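Local coordinates for putative membrane anchored protein (Corynebacterium diphtheriae, PDB 3LSO), which is of unknown function but is probably held at the bacterial membrane, presenting a row of beta-rich domains outside the cell, at residues B[30-35]-B[174-179]; B[58-63]-B[191-196]; B[259-264]-B[277-282]; B[356-361]-B[409-414]; B[424-429]-B[450-455]. One frame throughout, in Å; residues are numbered along the deposited sequence.

How the contacts relate
The five contacts lie along an all-beta chain. Contacts 1 and 2 belong to its N-terminal part, their centres about 40 Å apart and their segments alternating in sequence; contacts 3, 4 and 5 follow in series. Contact 2 also leads into the next domain: its Leu195 packs on Ala264 of contact 3. Contact 3 meets contact 5 through a probable hydrogen bond from Ser259 to Glu452, their centres about 18 Å apart. Contacts 4 and 5 use the consecutive strands 410-417 and 425-435, their nearest atoms about 7 Å apart. Contacts 1 and 4 lie on opposite sides of the chain's centre, their centres about 87 Å apart, consistent with an elongated molecule whose domains touch in series.

Contact 1: residues B[30-35]-B[174-179]; sequences VDCSVS and TTCTTN
Cys32 and Cys176 are joined by a disulfide across two antiparallel strands, 30-35 and 174-177. From its CB, Cys32 brushes the methyl CG2 of Thr174 at 4.1 Å and lies 3.9 Å from the carbonyl oxygen of Thr175. One atom further, its SG is bonded to SG of Cys176 at 2.1 Å, with a chi3 of 109°. Both sulfurs stand anti to their own carbonyl carbon (chi1 -62° for Cys32, -59° for Cys176), which turns them to meet above the sheet. The two cysteines form a non-hydrogen-bonded pair, where the backbones come close enough for such a bridge. On each side of it lies a hydrogen-bonded pair: Asp31 with Thr177, and Ser33 with Thr175, each exchanging two backbone bonds. The bond from Asp31 N to Thr177 O measures 2.7 Å.

Val34 and Thr174 share the face of the disulfide, the valine CG2 lying 4.0 Å from the threonine OG1; these beta-branched residues suit extended strands. Polar Asp31, Ser33, Thr175 and Thr177 line the other face. Strands 41-54 and 150-167 flank the pair, in a domain whose family belongs with immunoglobulin-like E-set folds. Being covalent, the bridge ties together two cysteines 144 residues apart in sequence, and it is consistent with export to an oxidising environment.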
# COMPACT_ATOMS: atom_id res chain seq x y z
N VAL B 30 45.28 0.25 -3.60
CA VAL B 30 45.53 1.49 -4.35
C VAL B 30 46.96 1.54 -4.80
O VAL B 30 47.84 0.92 -4.20
CB VAL B 30 45.22 2.79 -3.53
CG1 VAL B 30 43.75 2.99 -3.43
CG2 VAL B 30 45.80 2.73 -2.14
N ASP B 31 47.19 2.28 -5.88
CA ASP B 31 48.54 2.50 -6.40
C ASP B 31 48.76 4.01 -6.51
O ASP B 31 48.26 4.66 -7.42
CB ASP B 31 48.69 1.83 -7.77
CG ASP B 31 50.15 1.62 -8.17
OD1 ASP B 31 51.03 2.44 -7.81
OD2 ASP B 31 50.41 0.61 -8.86
N CYS B 32 49.51 4.55 -5.55
CA CYS B 32 49.69 6.00 -5.45
C CYS B 32 50.96 6.50 -6.14
O CYS B 32 52.02 5.93 -5.95
CB CYS B 32 49.67 6.42 -3.98
SG CYS B 32 48.07 6.05 -3.17
N SER B 33 50.82 7.53 -6.97
CA SER B 33 51.96 8.26 -7.52
C SER B 33 52.10 9.61 -6.85
O SER B 33 51.13 10.37 -6.73
CB SER B 33 51.82 8.50 -9.03
OG SER B 33 51.89 7.29 -9.74
N VAL B 34 53.33 9.91 -6.44
CA VAL B 34 53.68 11.23 -5.95
C VAL B 34 54.53 11.93 -7.00
O VAL B 34 55.43 11.33 -7.59
CB VAL B 34 54.49 11.15 -4.66
CG1 VAL B 34 54.79 12.56 -4.13
CG2 VAL B 34 53.77 10.27 -3.63
N SER B 35 54.22 13.19 -7.24
CA SER B 35 55.03 14.06 -8.08
C SER B 35 55.34 15.34 -7.29
O SER B 35 54.44 16.10 -6.91
CB SER B 35 54.32 14.37 -9.40
OG SER B 35 55.18 15.06 -10.29
N THR B 174 49.91 13.87 -5.01
CA THR B 174 49.75 12.44 -4.95
C THR B 174 48.52 12.04 -5.75
O THR B 174 47.47 12.67 -5.63
CB THR B 174 49.60 11.99 -3.51
OG1 THR B 174 50.66 12.56 -2.73
CG2 THR B 174 49.66 10.46 -3.40
N THR B 175 48.66 11.01 -6.57
CA THR B 175 47.51 10.46 -7.30
C THR B 175 47.42 8.98 -7.01
O THR B 175 48.40 8.26 -7.20
CB THR B 175 47.65 10.68 -8.80
OG1 THR B 175 47.16 11.98 -9.11
CG2 THR B 175 46.81 9.67 -9.58
N CYS B 176 46.25 8.52 -6.57
CA CYS B 176 46.03 7.13 -6.24
C CYS B 176 44.96 6.52 -7.11
O CYS B 176 43.85 7.05 -7.19
CB CYS B 176 45.62 7.00 -4.78
SG CYS B 176 46.82 7.66 -3.63
N THR B 177 45.29 5.40 -7.75
CA THR B 177 44.35 4.67 -8.58
C THR B 177 44.08 3.30 -8.00
O THR B 177 44.97 2.66 -7.43
CB THR B 177 44.88 4.44 -10.02
OG1 THR B 177 45.86 3.39 -10.00
CG2 THR B 177 45.48 5.72 -10.62
N THR B 178 42.85 2.83 -8.19
CA THR B 178 42.47 1.47 -7.83
C THR B 178 41.69 0.83 -8.97
O THR B 178 41.16 1.55 -9.83
CB THR B 178 41.66 1.45 -6.51
OG1 THR B 178 41.63 0.12 -5.98
CG2 THR B 178 40.24 1.96 -6.72
N ASN B 179 41.63 -0.51 -8.99
CA ASN B 179 40.86 -1.28 -9.98
C ASN B 179 39.62 -1.96 -9.40
O ASN B 179 39.09 -2.89 -10.00
CB ASN B 179 41.73 -2.38 -10.62
CG ASN B 179 42.93 -1.83 -11.37
OD1 ASN B 179 42.95 -0.67 -11.81
ND2 ASN B 179 43.94 -2.66 -11.52

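Contact 2: residues B[58-63]-B[191-196]; sequences SVKAGT and PADGLT
Lys60 and Asp193 cross obliquely at the surface, the lysine chain passing beside the carboxylate rather than gripping it. The lysine methylene CD lies 3.7 Å from Asp193 OD2, and a bend at chi3 (90°) then directs CE and NZ. The NZ of Lys60 is 4.1 Å from Asp193 OD2, beyond a salt bridge, so the opposite charges probably attract only through a general electrostatic pull. At the root of the chain, CB of Lys60 sits 3.5 Å from the carbonyl oxygen of Pro191, which makes the aliphatic half of the lysine the part that does the packing. A long, flexible side chain suits this surface contact, since its methylenes can pack while NZ stays near the carboxylate.

Lys60 also opens a type II beta turn that runs to Thr63 and is closed by a bond from Thr63 N to Lys60 O of 3.0 Å. Gly62 takes the third position, with a phi of 81° that favours glycine. At the second, Ala61 lies beside the loop 191-196, which leaves strand 185-190 and carries the chain into the following domain. Small methyls allow a close approach: CB of Ala192 lies 3.4 Å from the carbonyl oxygen of Ala61, and CB of Ala61 lies 3.9 Å from the backbone N of Ala192. On the turn itself, Lys218 of the following domain donates from NZ to the carbonyl oxygen of Gly62.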
# COMPACT_ATOMS: atom_id res chain seq x y z
N SER B 58 16.96 1.36 2.21
CA SER B 58 16.11 1.97 1.20
C SER B 58 15.64 3.37 1.60
O SER B 58 15.50 3.69 2.78
CB SER B 58 14.91 1.08 0.90
OG SER B 58 13.89 1.25 1.87
N VAL B 59 15.41 4.20 0.59
CA VAL B 59 14.80 5.51 0.77
C VAL B 59 13.93 5.79 -0.43
O VAL B 59 13.95 5.04 -1.41
CB VAL B 59 15.83 6.64 0.84
CG1 VAL B 59 16.35 6.81 2.27
CG2 VAL B 59 16.95 6.42 -0.18
N LYS B 60 13.18 6.88 -0.35
CA LYS B 60 12.31 7.28 -1.46
C LYS B 60 12.86 8.48 -2.23
O LYS B 60 13.52 9.36 -1.66
CB LYS B 60 10.88 7.50 -0.98
CG LYS B 60 10.78 7.91 0.47
CD LYS B 60 9.41 7.58 1.07
CE LYS B 60 9.37 6.19 1.70
NZ LYS B 60 8.20 6.03 2.60
N ALA B 61 12.61 8.48 -3.54
CA ALA B 61 13.01 9.56 -4.42
C ALA B 61 12.53 10.89 -3.86
O ALA B 61 11.39 11.01 -3.39
CB ALA B 61 12.47 9.35 -5.82
N GLY B 62 13.41 11.88 -3.88
CA GLY B 62 13.07 13.22 -3.43
C GLY B 62 13.11 13.40 -1.92
O GLY B 62 12.89 14.51 -1.43
N THR B 63 13.39 12.32 -1.19
CA THR B 63 13.60 12.40 0.26
C THR B 63 15.09 12.38 0.60
O THR B 63 15.82 11.47 0.19
CB THR B 63 12.85 11.28 1.04
OG1 THR B 63 11.44 11.54 1.02
CG2 THR B 63 13.31 11.18 2.49
N PRO B 191 9.66 5.11 -4.93
CA PRO B 191 9.31 6.38 -5.55
C PRO B 191 8.80 7.40 -4.53
O PRO B 191 8.45 7.02 -3.40
CB PRO B 191 8.18 6.01 -6.51
CG PRO B 191 7.66 4.69 -6.01
CD PRO B 191 8.53 4.17 -4.93
N ALA B 192 8.78 8.67 -4.93
CA ALA B 192 8.15 9.72 -4.13
C ALA B 192 6.68 9.38 -3.96
O ALA B 192 5.98 9.06 -4.94
CB ALA B 192 8.31 11.07 -4.80
N ASP B 193 6.22 9.43 -2.71
CA ASP B 193 4.83 9.10 -2.38
C ASP B 193 3.82 9.79 -3.30
O ASP B 193 4.06 10.89 -3.79
CB ASP B 193 4.54 9.44 -0.91
CG ASP B 193 5.33 8.56 0.06
OD1 ASP B 193 5.28 7.32 -0.08
OD2 ASP B 193 6.00 9.12 0.95
N GLY B 194 2.69 9.12 -3.52
CA GLY B 194 1.62 9.58 -4.41
C GLY B 194 0.36 9.87 -3.61
O GLY B 194 0.44 10.08 -2.40
N LEU B 195 -0.79 9.88 -4.28
CA LEU B 195 -2.03 10.14 -3.60
C LEU B 195 -2.58 8.86 -3.04
O LEU B 195 -2.52 7.82 -3.69
CB LEU B 195 -3.06 10.71 -4.56
CG LEU B 195 -2.95 12.17 -4.95
CD1 LEU B 195 -1.70 12.38 -5.79
CD2 LEU B 195 -4.18 12.61 -5.73
N THR B 196 -3.13 8.95 -1.83
CA THR B 196 -3.82 7.82 -1.20
C THR B 196 -5.27 8.23 -1.00
O THR B 196 -5.59 9.40 -0.78
CB THR B 196 -3.17 7.44 0.14
OG1 THR B 196 -3.44 8.45 1.11
CG2 THR B 196 -1.64 7.28 -0.01

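Contact 3: residues B[259-264]-B[277-282]; sequences SKTITA and DGETII
Ile262 lays its CG1 against the CD1 methyl of Ile282, 3.7 Å away, in a diagonal overlap between neighbouring strands of a beta hairpin. The hairpin is built from strands 258-267 and 278-285, and its two short segments run antiparallel at 156°. Strand alternation puts both isoleucines on the same buried face, where each also touches Ile211 of strand 208-214; the first torsion only sets CG1 beside the backbone N, as in Ile262 (chi1 -48°). Beta-branched, apolar side chains fit this face, because they favour extended backbone and fill the space against strand 208-214. Ala264 and Gly278, farther along, keep that face slim beside Ile197 and Ala213.

The backbones are joined by three reciprocal pairs: Lys260 with Ile282, Ile262 with Thr280, and Ala264 with Gly278. Among these six bonds, Ala264 N reaches Gly278 O at 2.8 Å. Between the pairs, CA-H groups point at the same carbonyls, as with Ile281 CA, 3.2 Å from Lys260 O.

The opposite face, formed by Thr261, Thr263, Glu279 and Ile281, is more polar. Ser259 CB meets the Ile281 CG2 methyl at the strand's start, while Thr261 sets its CG2 methyl 3.6 Å from Glu279 OE1, lying against the carboxylate end. Glu279 OE2 has a second partner in His233 NE2. From across the strands, the Thr263 hydroxyl OG1 donates to Glu279 OE2 at 2.8 Å, arriving from above the carboxylate plane, 35° out of it.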
# COMPACT_ATOMS: atom_id res chain seq x y z
N SER B 259 -18.65 -3.01 -8.28
CA SER B 259 -17.33 -2.56 -7.85
C SER B 259 -17.08 -1.27 -8.57
O SER B 259 -16.99 -1.24 -9.80
CB SER B 259 -16.24 -3.55 -8.23
OG SER B 259 -16.37 -4.71 -7.45
N LYS B 260 -17.01 -0.19 -7.81
CA LYS B 260 -16.75 1.11 -8.36
C LYS B 260 -15.27 1.45 -8.20
O LYS B 260 -14.68 1.19 -7.16
CB LYS B 260 -17.64 2.13 -7.67
CG LYS B 260 -19.12 1.70 -7.70
CD LYS B 260 -19.79 2.05 -9.02
CE LYS B 260 -21.18 1.51 -9.09
NZ LYS B 260 -21.72 1.58 -10.48
N THR B 261 -14.67 1.99 -9.26
CA THR B 261 -13.25 2.34 -9.25
C THR B 261 -13.13 3.83 -9.04
O THR B 261 -13.59 4.62 -9.86
CB THR B 261 -12.60 1.96 -10.57
OG1 THR B 261 -12.58 0.53 -10.71
CG2 THR B 261 -11.20 2.40 -10.58
N ILE B 262 -12.52 4.21 -7.93
CA ILE B 262 -12.31 5.61 -7.63
C ILE B 262 -10.87 5.93 -7.95
O ILE B 262 -9.95 5.18 -7.57
CB ILE B 262 -12.61 5.93 -6.16
CG1 ILE B 262 -13.95 5.32 -5.73
CG2 ILE B 262 -12.58 7.43 -5.91
CD1 ILE B 262 -15.16 5.79 -6.57
N THR B 263 -10.68 7.03 -8.67
CA THR B 263 -9.35 7.48 -9.03
C THR B 263 -9.22 8.93 -8.59
O THR B 263 -10.16 9.72 -8.75
CB THR B 263 -9.08 7.31 -10.52
OG1 THR B 263 -9.33 5.94 -10.89
CG2 THR B 263 -7.64 7.66 -10.85
N ALA B 264 -8.07 9.25 -7.99
CA ALA B 264 -7.74 10.61 -7.59
C ALA B 264 -6.50 11.03 -8.35
O ALA B 264 -5.54 10.24 -8.47
CB ALA B 264 -7.46 10.68 -6.10
N ASP B 277 -1.43 8.74 -10.24
CA ASP B 277 -2.80 8.71 -9.74
C ASP B 277 -2.94 7.67 -8.63
O ASP B 277 -2.28 6.63 -8.66
CB ASP B 277 -3.78 8.34 -10.86
CG ASP B 277 -3.80 9.35 -12.03
OD1 ASP B 277 -3.74 10.59 -11.81
OD2 ASP B 277 -3.91 8.88 -13.20
N GLY B 278 -3.80 7.95 -7.66
CA GLY B 278 -4.20 6.94 -6.68
C GLY B 278 -5.52 6.30 -7.05
O GLY B 278 -6.43 7.00 -7.47
N GLU B 279 -5.63 4.97 -6.92
CA GLU B 279 -6.90 4.28 -7.17
C GLU B 279 -7.30 3.42 -6.01
O GLU B 279 -6.46 2.85 -5.34
CB GLU B 279 -6.84 3.40 -8.44
CG GLU B 279 -7.47 4.07 -9.64
CD GLU B 279 -7.64 3.20 -10.88
OE1 GLU B 279 -7.61 1.93 -10.83
OE2 GLU B 279 -7.83 3.81 -11.95
N THR B 280 -8.61 3.33 -5.79
CA THR B 280 -9.16 2.29 -4.91
C THR B 280 -10.48 1.73 -5.49
O THR B 280 -11.02 2.28 -6.46
CB THR B 280 -9.28 2.81 -3.43
OG1 THR B 280 -9.25 1.71 -2.52
CG2 THR B 280 -10.55 3.58 -3.22
N ILE B 281 -10.99 0.64 -4.92
CA ILE B 281 -12.22 0.06 -5.41
C ILE B 281 -13.22 -0.00 -4.29
O ILE B 281 -12.89 -0.53 -3.23
CB ILE B 281 -11.97 -1.35 -5.95
CG1 ILE B 281 -11.13 -1.26 -7.22
CG2 ILE B 281 -13.31 -2.06 -6.22
CD1 ILE B 281 -10.89 -2.59 -7.90
N ILE B 282 -14.42 0.52 -4.50
CA ILE B 282 -15.49 0.43 -3.51
C ILE B 282 -16.60 -0.47 -3.99
O ILE B 282 -17.20 -0.20 -5.02
CB ILE B 282 -16.18 1.74 -3.27
CG1 ILE B 282 -15.21 2.81 -2.78
CG2 ILE B 282 -17.27 1.57 -2.20
CD1 ILE B 282 -15.87 4.20 -2.74

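Contact 4: residues B[356-361]-B[409-414]; sequences KTNYSS and PQTVSA
The carbonyl oxygen of Lys356 is met by two groups of the facing strand. Ser413 N donates a hydrogen bond to Lys356 O at 3.0 Å, nearly straight at 167°. Val412 CA lies 3.4 Å from Lys356 O, its C-H pointing at the oxygen. Lys356 N returns a bond to Ser413 O, completing an antiparallel hydrogen-bonded pair. Thr411 O takes part in much the same way, receiving Asn358 N at 3.2 Å and Thr357 CA-H. Strand 349-357 ends at Thr357, yet Asn358 N still reaches across before the backbone turns away. The asparagine amide comes implausibly close to the backbone N of Thr411 in the model, so its exact placement is doubtful.

Thr357 and Val412 are the non-hydrogen-bonded pair, and their aliphatic branches point to the same side, Thr357 CG2 lying 4.1 Å from Val412 CB. A chi1 of 52° places the threonine hydroxyl between its backbone N and carbonyl carbon. There Thr357 OG1 sits 3.6 Å above one face of the Tyr359 ring, offset toward the rim, and it also lies close to Tyr359 O. A threonine suits this place, with a methyl for the inner side and a hydroxyl beside the polar backbone. Lys356 and Ser413 occupy the other side, as befits polar residues near solvent.

Strand 349-357 is outermost in an antiparallel four-strand sheet. Strand 410-417 is its neighbour in the sheet, bonded on its other flank to strand 321-329, where Thr411 OG1 also meets Ser327 OG. Thr357, Tyr359 and Val412 pack on Ile340 of strand 335-343, and Thr357 touches Phe396 of strand 394-398, strands that belong to a second sheet.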
# COMPACT_ATOMS: atom_id res chain seq x y z
N LYS B 356 -33.64 -26.88 2.90
CA LYS B 356 -33.59 -27.77 4.06
C LYS B 356 -32.66 -27.23 5.13
O LYS B 356 -31.77 -26.41 4.82
CB LYS B 356 -33.14 -29.16 3.64
CG LYS B 356 -31.71 -29.27 3.18
CD LYS B 356 -31.48 -30.64 2.61
CE LYS B 356 -32.36 -30.86 1.35
NZ LYS B 356 -32.01 -32.12 0.55
N THR B 357 -32.84 -27.72 6.37
CA THR B 357 -32.01 -27.34 7.52
C THR B 357 -31.16 -28.50 8.06
O THR B 357 -31.44 -29.64 7.71
CB THR B 357 -32.87 -26.82 8.69
OG1 THR B 357 -33.91 -27.76 9.00
CG2 THR B 357 -33.50 -25.51 8.37
N ASN B 358 -30.15 -28.19 8.89
CA ASN B 358 -29.35 -29.13 9.73
C ASN B 358 -30.13 -29.97 10.67
O ASN B 358 -29.62 -30.28 11.78
CB ASN B 358 -28.82 -28.37 10.93
CG ASN B 358 -27.83 -27.42 10.64
OD1 ASN B 358 -26.66 -27.70 10.72
ND2 ASN B 358 -28.26 -26.21 10.45
N TYR B 359 -31.40 -30.18 10.43
CA TYR B 359 -32.20 -30.76 11.50
C TYR B 359 -33.57 -30.81 10.95
O TYR B 359 -33.93 -29.94 10.14
CB TYR B 359 -32.13 -29.91 12.78
CG TYR B 359 -32.46 -28.43 12.65
CD1 TYR B 359 -33.77 -27.97 12.62
CD2 TYR B 359 -31.45 -27.48 12.61
CE1 TYR B 359 -34.06 -26.61 12.51
CE2 TYR B 359 -31.74 -26.10 12.53
CZ TYR B 359 -33.04 -25.67 12.47
OH TYR B 359 -33.33 -24.30 12.35
N SER B 360 -34.34 -31.82 11.35
CA SER B 360 -35.67 -31.99 10.77
C SER B 360 -36.49 -30.75 11.09
O SER B 360 -36.36 -30.14 12.17
CB SER B 360 -36.34 -33.28 11.23
OG SER B 360 -36.30 -33.38 12.62
N SER B 361 -37.27 -30.32 10.11
CA SER B 361 -37.94 -29.04 10.24
C SER B 361 -39.14 -29.02 9.35
O SER B 361 -39.25 -29.84 8.45
CB SER B 361 -37.02 -27.87 9.89
OG SER B 361 -36.38 -28.12 8.69
N PRO B 409 -23.50 -24.11 14.41
CA PRO B 409 -24.29 -23.35 13.44
C PRO B 409 -25.66 -23.95 13.18
O PRO B 409 -25.77 -25.16 13.05
CB PRO B 409 -23.47 -23.47 12.17
CG PRO B 409 -22.07 -23.69 12.62
CD PRO B 409 -22.21 -24.54 13.83
N GLN B 410 -26.69 -23.09 13.12
CA GLN B 410 -28.03 -23.46 12.65
C GLN B 410 -28.15 -23.06 11.16
O GLN B 410 -28.18 -21.89 10.83
CB GLN B 410 -29.11 -22.74 13.46
CG GLN B 410 -28.94 -22.76 14.99
CD GLN B 410 -29.02 -24.15 15.60
OE1 GLN B 410 -28.00 -24.78 15.88
NE2 GLN B 410 -30.22 -24.64 15.81
N THR B 411 -28.20 -24.02 10.26
CA THR B 411 -28.00 -23.74 8.85
C THR B 411 -29.22 -24.06 7.97
O THR B 411 -29.84 -25.11 8.09
CB THR B 411 -26.78 -24.51 8.33
OG1 THR B 411 -25.64 -24.16 9.13
CG2 THR B 411 -26.48 -24.20 6.90
N VAL B 412 -29.55 -23.14 7.09
CA VAL B 412 -30.46 -23.49 6.03
C VAL B 412 -29.70 -23.36 4.69
O VAL B 412 -28.90 -22.44 4.50
CB VAL B 412 -31.69 -22.61 6.13
CG1 VAL B 412 -31.27 -21.22 6.48
CG2 VAL B 412 -32.45 -22.61 4.84
N SER B 413 -29.89 -24.32 3.80
CA SER B 413 -29.32 -24.24 2.45
C SER B 413 -30.35 -24.55 1.38
O SER B 413 -31.34 -25.24 1.62
CB SER B 413 -28.12 -25.17 2.31
OG SER B 413 -28.45 -26.52 2.53
N ALA B 414 -30.13 -23.99 0.20
CA ALA B 414 -31.11 -24.17 -0.85
C ALA B 414 -30.49 -23.82 -2.18
O ALA B 414 -29.34 -23.42 -2.23
CB ALA B 414 -32.34 -23.30 -0.59

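Contact 5: residues B[424-429]-B[450-455]; sequences PGIYMF and AFEIAG
Tyr427 CB sits over one face of the Phe451 ring, 3.7 Å from its centroid, in a CH-pi contact. A chi1 of 67° on Phe451 swings its ring beneath that methylene. The two rings are near parallel, at 18°, but slid apart with centroids separated by 5.3 Å, so they barely overlap. Phe429 CE2 meets CE2 of Phe451 at 3.6 Å, near the plane of the latter ring, and completes a cluster of three flat side chains.

Backbone bonds hold this part of the hairpin formed by strands 425-435 and 440-453. Gly425 pairs reciprocally with Ile453, and Tyr427 with Phe451; Phe451 N donates to Tyr427 O at 2.7 Å. Gly425 has a phi of 148°, where a side chain would jam against the preceding carbonyl.

Among aliphatic contacts, Ile453 CG1 touches Tyr427 CE2 at 3.8 Å, beside the rings. On the face away from the aromatic cluster, Ile426 CG1 lies 3.6 Å from Glu452 CG, and CG of Met428, modelled as selenomethionine, meets the Ala450 methyl.

Two polar ends find partners beyond the pair: Tyr427 OH bonds to Ala423 O, and Glu452 OE1 to Ser259 OG of the neighbouring domain's hairpin.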
# COMPACT_ATOMS: atom_id res chain seq x y z
N PRO B 424 -26.72 -5.78 -14.01
CA PRO B 424 -25.36 -5.72 -13.45
C PRO B 424 -25.37 -5.19 -12.03
O PRO B 424 -26.19 -4.33 -11.73
CB PRO B 424 -24.68 -4.70 -14.35
CG PRO B 424 -25.28 -4.92 -15.62
CD PRO B 424 -26.74 -5.17 -15.35
N GLY B 425 -24.47 -5.72 -11.18
CA GLY B 425 -24.27 -5.20 -9.84
C GLY B 425 -23.87 -6.26 -8.84
O GLY B 425 -23.55 -7.39 -9.22
N ILE B 426 -23.88 -5.89 -7.55
CA ILE B 426 -23.52 -6.77 -6.48
C ILE B 426 -24.77 -7.12 -5.65
O ILE B 426 -25.58 -6.26 -5.32
CB ILE B 426 -22.48 -6.13 -5.57
CG1 ILE B 426 -21.14 -5.99 -6.29
CG2 ILE B 426 -22.25 -7.00 -4.37
CD1 ILE B 426 -20.08 -5.22 -5.50
N TYR B 427 -24.89 -8.39 -5.29
CA TYR B 427 -26.11 -8.92 -4.74
C TYR B 427 -25.66 -9.87 -3.63
O TYR B 427 -24.60 -10.49 -3.77
CB TYR B 427 -26.86 -9.69 -5.82
CG TYR B 427 -27.40 -8.88 -7.00
CD1 TYR B 427 -28.68 -8.31 -6.98
CD2 TYR B 427 -26.64 -8.71 -8.15
CE1 TYR B 427 -29.17 -7.57 -8.06
CE2 TYR B 427 -27.11 -7.99 -9.25
CZ TYR B 427 -28.38 -7.42 -9.19
OH TYR B 427 -28.84 -6.71 -10.28
N MSE B 428 -26.42 -9.96 -2.53
CA MSE B 428 -26.16 -10.92 -1.46
C MSE B 428 -27.44 -11.65 -1.17
O MSE B 428 -28.53 -11.13 -1.43
CB MSE B 428 -25.82 -10.21 -0.15
CG MSE B 428 -24.38 -9.81 0.04
SE MSE B 428 -24.34 -8.56 1.51
CE MSE B 428 -25.23 -7.09 0.63
N PHE B 429 -27.33 -12.82 -0.57
CA PHE B 429 -28.51 -13.42 0.02
C PHE B 429 -28.70 -12.98 1.47
O PHE B 429 -27.75 -12.52 2.13
CB PHE B 429 -28.41 -14.93 -0.11
CG PHE B 429 -28.48 -15.39 -1.52
CD1 PHE B 429 -29.68 -15.81 -2.07
CD2 PHE B 429 -27.36 -15.36 -2.34
CE1 PHE B 429 -29.75 -16.23 -3.37
CE2 PHE B 429 -27.44 -15.78 -3.67
CZ PHE B 429 -28.63 -16.21 -4.17
N ALA B 450 -22.25 -13.03 -1.24
CA ALA B 450 -22.30 -11.97 -2.26
C ALA B 450 -21.87 -12.45 -3.64
O ALA B 450 -20.91 -13.20 -3.75
CB ALA B 450 -21.43 -10.80 -1.84
N PHE B 451 -22.56 -12.00 -4.69
CA PHE B 451 -22.12 -12.27 -6.04
C PHE B 451 -22.23 -11.02 -6.89
O PHE B 451 -23.01 -10.13 -6.58
CB PHE B 451 -22.90 -13.43 -6.65
CG PHE B 451 -24.38 -13.15 -6.88
CD1 PHE B 451 -24.82 -12.57 -8.07
CD2 PHE B 451 -25.32 -13.52 -5.94
CE1 PHE B 451 -26.14 -12.34 -8.29
CE2 PHE B 451 -26.65 -13.28 -6.17
CZ PHE B 451 -27.06 -12.69 -7.34
N GLU B 452 -21.42 -10.94 -7.94
CA GLU B 452 -21.49 -9.81 -8.85
C GLU B 452 -21.90 -10.27 -10.22
O GLU B 452 -21.38 -11.25 -10.72
CB GLU B 452 -20.16 -9.05 -8.92
CG GLU B 452 -20.31 -7.59 -9.39
CD GLU B 452 -19.04 -6.74 -9.31
OE1 GLU B 452 -18.12 -7.06 -8.53
OE2 GLU B 452 -18.97 -5.73 -10.05
N ILE B 453 -22.87 -9.58 -10.80
CA ILE B 453 -23.16 -9.68 -12.21
C ILE B 453 -22.32 -8.63 -12.89
O ILE B 453 -22.52 -7.45 -12.65
CB ILE B 453 -24.63 -9.38 -12.50
CG1 ILE B 453 -25.54 -10.40 -11.80
CG2 ILE B 453 -24.88 -9.31 -14.00
CD1 ILE B 453 -25.31 -11.83 -12.19
N ALA B 454 -21.38 -9.05 -13.72
CA ALA B 454 -20.40 -8.10 -14.29
C ALA B 454 -21.05 -6.93 -15.02
O ALA B 454 -22.21 -6.99 -15.43
CB ALA B 454 -19.36 -8.81 -15.16
N GLY B 455 -20.28 -5.86 -15.16
CA GLY B 455 -20.75 -4.66 -15.81
C GLY B 455 -19.95 -4.42 -17.07
O GLY B 455 -19.18 -5.29 -17.50